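Local coordinates for carbon dioxide concentrating mechanism protein CcmK (Synechococcus elongatus, PDB 4OX6) that probably builds part of the carboxysome shell, as a bacterial microcompartment protein that assembles into six-subunit tiles, at residues 33-38 against 74-79; 38-44 against 67-72. One frame throughout, in Å; residues are numbered along the deposited sequence.

Contact 1 of 2, residues 33-38 against 74-79; sequences AAADAM and AGIEAA
Ala37 and Ala78 meet methyl to methyl, CB to CB at 3.6 Å, at the middle of a close pairing between two helices that run nearly antiparallel, 146° between their N-to-C directions. Further methyl pairs lie on the same seam: Ala37 CB is 4.2 Å from Ala74 CB, Ala33 CB reaches toward Ala78 CB, and Ala34 CB more loosely toward Ala79 CB. Ala37 and Ala78 therefore each touch two alanines of the other helix, a single helical turn apart.

Because alanine ends at CB, several methyl groups press on backbone rather than on other side chains. Ala78 CB lies 3.5 Å from Ala33 O, and Ala37 CB packs against Ala74 O. These carbonyls already accept the i+4 bonds of their own helices, from Ala37 N and Ala78 N, so an apolar neighbour leaves their hydrogen bonding intact. The segment axes come within 7.5 Å of each other, a spacing that suits small residues.

The two backbones come nearest at Gly75, whose CA is 4.0 Å from Ala34 CA. With no side chain on Gly75, Met38 CG can lie directly against Gly75 CA, at 3.6 Å. With CG beside its backbone N (chi1 -71°), the methionine lays its chain over the glycine. Ala34 CB completes the patch against Gly75 O.

On the side facing the sheet, Ala34 and Met38 also touch Leu23 of strand 19-26, while on the far flank Asp36 accepts a hydrogen bond from His97 N of a second subunit. Alanine and glycine thus bring helices 28-39 and 65-81 together on one face of the antiparallel sheet, the alpha/beta build of the BMC domain.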
loop_
_atom_site.group_PDB
_atom_site.type_symbol
_atom_site.label_atom_id
_atom_site.label_comp_id
_atom_site.label_asym_id
_atom_site.label_seq_id
_atom_site.Cartn_x
_atom_site.Cartn_y
_atom_site.Cartn_z
ATOM N N ALA A 33 5.978 12.773 -17.355
ATOM C CA ALA A 33 5.622 13.588 -18.538
ATOM C C ALA A 33 4.991 14.872 -18.083
ATOM O O ALA A 33 5.344 15.956 -18.580
ATOM C CB ALA A 33 4.668 12.833 -19.433
ATOM N N ALA A 34 4.009 14.790 -17.203
ATOM C CA ALA A 34 3.363 16.003 -16.709
ATOM C C ALA A 34 4.337 16.939 -16.032
ATOM O O ALA A 34 4.299 18.171 -16.288
ATOM C CB ALA A 34 2.260 15.655 -15.745
ATOM N N ALA A 35 5.168 16.426 -15.142
ATOM C CA ALA A 35 6.085 17.254 -14.361
ATOM C C ALA A 35 7.017 17.977 -15.279
ATOM O O ALA A 35 7.242 19.189 -15.142
ATOM C CB ALA A 35 6.864 16.386 -13.426
ATOM N N ASP A 36 7.591 17.290 -16.251
ATOM C CA ASP A 36 8.531 17.911 -17.164
ATOM C C ASP A 36 7.859 18.979 -18.004
ATOM O O ASP A 36 8.444 20.074 -18.223
ATOM C CB ASP A 36 9.242 16.890 -18.058
ATOM C CG ASP A 36 10.428 17.478 -18.802
ATOM O OD1 ASP A 36 11.415 17.873 -18.114
ATOM O OD2 ASP A 36 10.382 17.515 -20.063
ATOM N N ALA A 37 6.656 18.720 -18.511
ATOM C CA ALA A 37 5.944 19.693 -19.316
ATOM C C ALA A 37 5.614 20.911 -18.489
ATOM O O ALA A 37 5.654 22.047 -18.968
ATOM C CB ALA A 37 4.706 19.110 -19.915
ATOM N N MET A 38 5.240 20.735 -17.236
ATOM C CA MET A 38 4.855 21.833 -16.356
ATOM C C MET A 38 6.028 22.790 -16.149
ATOM O O MET A 38 5.888 24.019 -16.290
ATOM C CB MET A 38 4.365 21.303 -15.011
ATOM C CG MET A 38 2.996 20.616 -15.120
ATOM S SD MET A 38 2.630 19.462 -13.765
ATOM C CE MET A 38 1.363 20.320 -12.899
ATOM N N ALA A 74 -0.085 22.636 -19.689
ATOM C CA ALA A 74 0.911 21.767 -20.356
ATOM C C ALA A 74 0.975 20.421 -19.692
ATOM O O ALA A 74 1.149 19.398 -20.393
ATOM C CB ALA A 74 2.264 22.443 -20.322
ATOM N N GLY A 75 0.894 20.357 -18.363
ATOM C CA GLY A 75 0.935 19.080 -17.676
ATOM C C GLY A 75 -0.271 18.206 -18.053
ATOM O O GLY A 75 -0.127 16.992 -18.212
ATOM N N ILE A 76 -1.474 18.774 -18.136
ATOM C CA ILE A 76 -2.671 18.068 -18.505
ATOM C C ILE A 76 -2.504 17.452 -19.872
ATOM O O ILE A 76 -2.784 16.229 -20.063
ATOM C CB ILE A 76 -3.896 19.019 -18.456
ATOM C CG1 ILE A 76 -4.329 19.337 -16.992
ATOM C CG2 ILE A 76 -5.055 18.416 -19.255
ATOM C CD1 ILE A 76 -5.279 20.469 -16.831
ATOM N N GLU A 77 -1.996 18.208 -20.818
ATOM C CA GLU A 77 -1.825 17.685 -22.163
ATOM C C GLU A 77 -0.787 16.583 -22.174
ATOM O O GLU A 77 -0.982 15.530 -22.823
ATOM C CB GLU A 77 -1.430 18.801 -23.109
ATOM C CG GLU A 77 -2.605 19.763 -23.276
ATOM C CD GLU A 77 -3.951 19.050 -23.642
ATOM O OE1 GLU A 77 -3.975 18.284 -24.636
ATOM O OE2 GLU A 77 -4.972 19.202 -22.928
ATOM N N ALA A 78 0.324 16.759 -21.471
ATOM C CA ALA A 78 1.384 15.745 -21.480
ATOM C C ALA A 78 0.923 14.444 -20.850
ATOM O O ALA A 78 1.287 13.352 -21.358
ATOM C CB ALA A 78 2.604 16.288 -20.768
ATOM N N ALA A 79 0.148 14.528 -19.774
ATOM C CA ALA A 79 -0.387 13.334 -19.153
ATOM C C ALA A 79 -1.265 12.542 -20.101
ATOM O O ALA A 79 -1.088 11.299 -20.262
ATOM C CB ALA A 79 -1.130 13.681 -17.896
#

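Contact 2 of 2, residues 38-44 against 67-72; sequences MVKAGRI and EVKTAM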
loop_
_atom_site.group_PDB
_atom_site.type_symbol
_atom_site.label_atom_id
_atom_site.label_comp_id
_atom_site.label_asym_id
_atom_site.label_seq_id
_atom_site.Cartn_x
_atom_site.Cartn_y
_atom_site.Cartn_z
ATOM N N MET A 38 5.240 20.735 -17.236
ATOM C CA MET A 38 4.855 21.833 -16.356
ATOM C C MET A 38 6.028 22.790 -16.149
ATOM O O MET A 38 5.888 24.019 -16.290
ATOM C CB MET A 38 4.365 21.303 -15.011
ATOM C CG MET A 38 2.996 20.616 -15.120
ATOM S SD MET A 38 2.630 19.462 -13.765
ATOM C CE MET A 38 1.363 20.320 -12.899
ATOM N N VAL A 39 7.220 22.282 -15.810
ATOM C CA VAL A 39 8.347 23.153 -15.464
ATOM C C VAL A 39 8.929 23.774 -16.718
ATOM O O VAL A 39 9.525 24.871 -16.633
ATOM C CB VAL A 39 9.387 22.349 -14.631
ATOM C CG1 VAL A 39 10.078 21.295 -15.445
ATOM C CG2 VAL A 39 10.377 23.304 -13.966
ATOM N N LYS A 40 8.657 23.207 -17.896
ATOM C CA LYS A 40 9.076 23.790 -19.163
ATOM C C LYS A 40 8.082 24.816 -19.693
ATOM O O LYS A 40 8.359 25.492 -20.672
ATOM C CB LYS A 40 9.324 22.685 -20.195
ATOM C CG LYS A 40 10.676 21.985 -19.943
ATOM C CD LYS A 40 10.851 20.857 -20.978
ATOM C CE LYS A 40 12.186 20.186 -20.830
ATOM N NZ LYS A 40 12.221 18.893 -21.546
ATOM N N ALA A 41 6.965 25.009 -19.032
ATOM C CA ALA A 41 5.894 25.856 -19.592
ATOM C C ALA A 41 5.664 27.127 -18.801
ATOM O O ALA A 41 4.931 28.032 -19.242
ATOM C CB ALA A 41 4.593 25.071 -19.598
ATOM N N GLY A 42 6.291 27.256 -17.662
ATOM C CA GLY A 42 6.052 28.452 -16.846
ATOM C C GLY A 42 7.105 28.565 -15.764
ATOM O O GLY A 42 7.865 27.611 -15.508
ATOM N N ARG A 43 7.136 29.715 -15.100
ATOM C CA ARG A 43 8.049 29.931 -14.023
ATOM C C ARG A 43 7.446 29.311 -12.770
ATOM O O ARG A 43 6.814 29.953 -11.933
ATOM C CB ARG A 43 8.322 31.430 -13.809
ATOM C CG ARG A 43 9.364 31.660 -12.755
ATOM C CD ARG A 43 9.745 33.115 -12.657
ATOM N NE ARG A 43 10.941 33.280 -11.847
ATOM C CZ ARG A 43 11.704 34.368 -11.867
ATOM N NH1 ARG A 43 11.391 35.382 -12.670
ATOM N NH2 ARG A 43 12.778 34.446 -11.085
ATOM N N ILE A 44 7.639 28.007 -12.639
ATOM C CA ILE A 44 7.190 27.206 -11.523
ATOM C C ILE A 44 8.309 26.306 -10.996
ATOM O O ILE A 44 9.295 26.089 -11.722
ATOM C CB ILE A 44 5.889 26.397 -11.880
ATOM C CG1 ILE A 44 6.128 25.271 -12.893
ATOM C CG2 ILE A 44 4.797 27.345 -12.428
ATOM C CD1 ILE A 44 6.745 23.955 -12.364
ATOM N N GLU A 67 1.349 31.657 -13.699
ATOM C CA GLU A 67 2.384 30.714 -14.147
ATOM C C GLU A 67 1.952 29.274 -13.876
ATOM O O GLU A 67 2.139 28.381 -14.721
ATOM C CB GLU A 67 3.731 31.020 -13.538
ATOM C CG GLU A 67 4.270 32.393 -13.852
ATOM C CD GLU A 67 4.635 32.566 -15.297
ATOM O OE1 GLU A 67 5.442 31.731 -15.838
ATOM O OE2 GLU A 67 4.070 33.492 -15.947
ATOM N N VAL A 68 1.377 29.017 -12.706
ATOM C CA VAL A 68 0.837 27.672 -12.405
ATOM C C VAL A 68 -0.266 27.317 -13.354
ATOM O O VAL A 68 -0.309 26.120 -13.803
ATOM C CB VAL A 68 0.345 27.598 -10.969
ATOM C CG1 VAL A 68 -0.436 26.348 -10.689
ATOM C CG2 VAL A 68 1.550 27.690 -10.024
ATOM N N LYS A 69 -1.147 28.254 -13.757
ATOM C CA LYS A 69 -2.184 27.922 -14.690
ATOM C C LYS A 69 -1.588 27.485 -16.050
ATOM O O LYS A 69 -2.051 26.479 -16.663
ATOM C CB LYS A 69 -3.119 29.111 -14.893
ATOM C CG LYS A 69 -3.974 29.432 -13.692
ATOM C CD LYS A 69 -4.674 30.798 -13.781
ATOM C CE LYS A 69 -5.750 30.789 -14.811
ATOM N NZ LYS A 69 -6.548 32.080 -14.694
ATOM N N THR A 70 -0.592 28.231 -16.588
ATOM C CA THR A 70 -0.042 27.889 -17.888
ATOM C C THR A 70 0.717 26.537 -17.770
ATOM O O THR A 70 0.669 25.703 -18.694
ATOM C CB THR A 70 0.754 29.035 -18.467
ATOM O OG1 THR A 70 0.998 28.752 -19.854
ATOM C CG2 THR A 70 1.972 29.280 -17.730
ATOM N N ALA A 71 1.435 26.351 -16.678
ATOM C CA ALA A 71 2.099 25.070 -16.414
ATOM C C ALA A 71 1.119 23.904 -16.360
ATOM O O ALA A 71 1.336 22.835 -16.948
ATOM C CB ALA A 71 2.919 25.134 -15.149
ATOM N N MET A 72 -0.007 24.113 -15.675
ATOM C CA MET A 72 -1.025 23.069 -15.545
ATOM C C MET A 72 -1.600 22.668 -16.893
ATOM O O MET A 72 -1.776 21.479 -17.138
ATOM C CB MET A 72 -2.122 23.569 -14.651
ATOM C CG MET A 72 -3.156 22.528 -14.249
ATOM S SD MET A 72 -2.519 21.063 -13.359
ATOM C CE MET A 72 -2.035 21.817 -11.822
HETATM O O HOH W 1 3.337 28.175 -21.385
#
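The turn that leads out of helix 28-39 into strand 45-53 of the BMC domain packs here against the first half of helix 65-81. Ala71 fills the middle of the join: its CB lies 3.4 Å from Met38 O and also meets Ile44 CG1, a fit in which a small methyl group can sit between the end of a helix and the start of a strand. Met38 CG in turn rests over Ala71 O, at 3.3 Å.

Deeper toward the sheet the contact is apolar. The chains of Met38 and Met72 lie side by side and point the same way, their CE methyls 3.9 Å apart; flexible, unbranched methionines can adapt to the uneven surface by Leu23, which both touch. Ile44, beta-branched as suits a residue entering a strand, turns CG1 to Ala71 and CG2 to Val68 CG2, the latter at 4.1 Å. Ile61 of strand 56-63 touches Ile44 and Ala71 from the sheet.

Gly42, without a side chain, lets the turn run close to helix 65-81, its CA 3.5 Å from Glu67 OE1. Toward the more exposed side the chemistry becomes polar. A water bridges the turn to helix 65-81, donating to Ala41 O and hydrogen-bonded to Thr70 OG1, while Thr70 CG2 packs on the same carbonyl oxygen. Arg43, at the centre of an inverse gamma turn, sends its extended side chain away from the helix and offers its backbone N instead. Glu67 folds back at chi2 (-68°) to meet it, and its OE1 accepts the Arg43 N-H through the anti lone pair at 2.7 Å, with an N-H...O angle of 179°.

Overall arrangement
Both contacts hold helix 65-81, contact 1 against helix 28-39 and contact 2 mainly against the turn that follows it. They share Met38, which touches Gly75 in contact 1 and Ala71 and Met72 in contact 2. Their centres are 9 Å apart, and Ala41 CB packs on Ala74 CB where they meet. Each is partly buried. Contact 1 works through apolar side chains and backbone, with no polar bond between its segments, whereas contact 2 adds a carboxylate-to-backbone bond and a bridging water on its more exposed side to a buried apolar side facing the sheet. Beside them, Asp36 and Lys40 each bond to the second subunit.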